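Local coordinates for predicted metal-dependent phosphohydrolase (Magnetospirillum magnetotacticum MS-1, PDB 3KH1), which probably acts as a metal-dependent phosphohydrolase of the HD-domain family, perhaps removing the 5'-phosphate from deoxyribonucleoside monophosphates, at residues P172-G177 with A183-L188. Residues are numbered along the deposited sequence; the frame is centred on the assembly and turned at random.
Sequences PRIEAG and AYARAL
E175 and R186 form a salt bridge across a helical hairpin, the antiparallel pair of helices 164-177 and 179-195 at the C-terminal end of this mainly helical HD-domain protein. R186 NH1 donates to E175 OE1 at 2.7 Å with an N-H...O angle of 162°. OE1 lies practically in the guanidinium plane, yet NH1 meets it from well above the carboxylate plane, the two groups being turned 63° apart. A water closes the pair into a ring: it donates to E175 OE2 at 2.6 Å and accepts from R186 NH2 at 2.9 Å. The R186 chain bends at chi3, which brings A183 CA to one face of the guanidinium, 3.3 Å above its plane and offset toward the rim. With an alanine at E175 the R186 guanidinium would probably lose its charge partner and be freer to turn, and the water would lose one of its mates. Beside this polar bridge, L171 of the same helix 164-177 packs on A185 and R186, while R142 and L146 of helix 132-151 touch I174. The axes of the two segments come within 9.4 Å, their N-to-C directions 152° apart, and I174 CD1 meets A185 CB between them at 3.8 Å.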
loop_
_atom_site.group_PDB
_atom_site.type_symbol
_atom_site.label_atom_id
_atom_site.label_comp_id
_atom_site.label_asym_id
_atom_site.label_seq_id
_atom_site.Cartn_x
_atom_site.Cartn_y
_atom_site.Cartn_z
ATOM N N PRO A 172 16.237 -0.519 19.223
ATOM C CA PRO A 172 15.675 0.595 19.997
ATOM C C PRO A 172 14.690 1.468 19.210
ATOM O O PRO A 172 13.839 2.139 19.815
ATOM C CB PRO A 172 16.913 1.392 20.396
ATOM C CG PRO A 172 18.010 0.335 20.414
ATOM C CD PRO A 172 17.707 -0.530 19.255
ATOM N N ARG A 173 14.769 1.445 17.895
ATOM C CA ARG A 173 13.797 2.181 17.092
ATOM C C ARG A 173 12.405 1.570 17.189
ATOM O O ARG A 173 11.404 2.274 17.080
ATOM C CB ARG A 173 14.262 2.313 15.648
ATOM C CG ARG A 173 15.405 3.289 15.488
ATOM C CD ARG A 173 16.165 3.188 14.188
ATOM N NE ARG A 173 15.355 3.529 13.050
ATOM C CZ ARG A 173 15.832 3.696 11.824
ATOM N NH1 ARG A 173 17.138 3.542 11.580
ATOM N NH2 ARG A 173 15.007 3.988 10.825
ATOM N N ILE A 174 12.319 0.256 17.335
ATOM C CA ILE A 174 11.042 -0.404 17.566
ATOM C C ILE A 174 10.542 -0.056 18.972
ATOM O O ILE A 174 9.382 0.349 19.166
ATOM C CB ILE A 174 11.134 -1.913 17.304
ATOM C CG1 ILE A 174 11.683 -2.178 15.875
ATOM C CG2 ILE A 174 9.769 -2.556 17.504
ATOM C CD1 ILE A 174 11.936 -3.657 15.582
ATOM N N GLU A 175 11.422 -0.192 19.952
ATOM C CA GLU A 175 11.090 0.130 21.339
ATOM C C GLU A 175 10.577 1.548 21.471
ATOM O O GLU A 175 9.673 1.791 22.255
ATOM C CB GLU A 175 12.337 -0.056 22.219
ATOM C CG GLU A 175 12.091 0.040 23.678
ATOM C CD GLU A 175 11.505 -1.217 24.312
ATOM O OE1 GLU A 175 11.237 -2.211 23.588
ATOM O OE2 GLU A 175 11.284 -1.202 25.557
ATOM N N ALA A 176 11.160 2.465 20.716
ATOM C CA ALA A 176 10.770 3.861 20.787
ATOM C C ALA A 176 9.314 4.094 20.372
ATOM O O ALA A 176 8.697 5.082 20.825
ATOM C CB ALA A 176 11.749 4.741 19.973
ATOM N N GLY A 177 8.755 3.214 19.534
ATOM C CA GLY A 177 7.365 3.291 19.107
ATOM C C GLY A 177 6.405 2.460 19.928
ATOM O O GLY A 177 5.242 2.800 20.050
ATOM N N ALA A 183 9.729 -5.655 22.690
ATOM C CA ALA A 183 9.927 -6.915 23.398
ATOM C C ALA A 183 9.702 -8.103 22.483
ATOM O O ALA A 183 10.481 -9.064 22.504
ATOM C CB ALA A 183 8.989 -6.969 24.656
ATOM N N TYR A 184 8.668 -8.022 21.626
ATOM C CA TYR A 184 8.440 -9.076 20.640
ATOM C C TYR A 184 9.618 -9.237 19.733
ATOM O O TYR A 184 10.109 -10.341 19.484
ATOM C CB TYR A 184 7.155 -8.816 19.871
ATOM C CG TYR A 184 6.825 -9.891 18.888
ATOM C CD1 TYR A 184 7.291 -9.840 17.585
ATOM C CD2 TYR A 184 6.072 -10.996 19.268
ATOM C CE1 TYR A 184 7.039 -10.883 16.706
ATOM C CE2 TYR A 184 5.766 -11.991 18.347
ATOM C CZ TYR A 184 6.265 -11.932 17.079
ATOM O OH TYR A 184 5.979 -12.930 16.173
ATOM N N ALA A 185 10.070 -8.113 19.199
ATOM C CA ALA A 185 11.180 -8.105 18.280
ATOM C C ALA A 185 12.436 -8.670 18.907
ATOM O O ALA A 185 13.135 -9.450 18.257
ATOM C CB ALA A 185 11.429 -6.712 17.764
ATOM N N ARG A 186 12.777 -8.263 20.124
ATOM C CA ARG A 186 13.935 -8.827 20.793
ATOM C C ARG A 186 13.819 -10.356 20.987
ATOM O O ARG A 186 14.783 -11.083 20.812
ATOM C CB ARG A 186 14.205 -8.159 22.168
ATOM C CG ARG A 186 14.698 -6.713 22.099
ATOM C CD ARG A 186 15.164 -6.202 23.462
ATOM N NE ARG A 186 14.039 -6.229 24.435
ATOM C CZ ARG A 186 13.094 -5.288 24.560
ATOM N NH1 ARG A 186 13.094 -4.206 23.804
ATOM N NH2 ARG A 186 12.138 -5.443 25.456
ATOM N N ALA A 187 12.643 -10.828 21.363
ATOM C CA ALA A 187 12.438 -12.278 21.560
ATOM C C ALA A 187 12.562 -13.017 20.207
ATOM O O ALA A 187 13.145 -14.074 20.102
ATOM C CB ALA A 187 11.073 -12.529 22.196
ATOM N N LEU A 188 12.067 -12.402 19.135
ATOM C CA LEU A 188 12.171 -12.980 17.804
ATOM C C LEU A 188 13.621 -13.101 17.395
ATOM O O LEU A 188 14.053 -14.127 16.865
ATOM C CB LEU A 188 11.402 -12.098 16.792
ATOM C CG LEU A 188 11.178 -12.644 15.382
ATOM C CD1 LEU A 188 10.136 -13.792 15.389
ATOM C CD2 LEU A 188 10.758 -11.525 14.441
HETATM O O HOH W 1 10.082 -3.479 25.783
#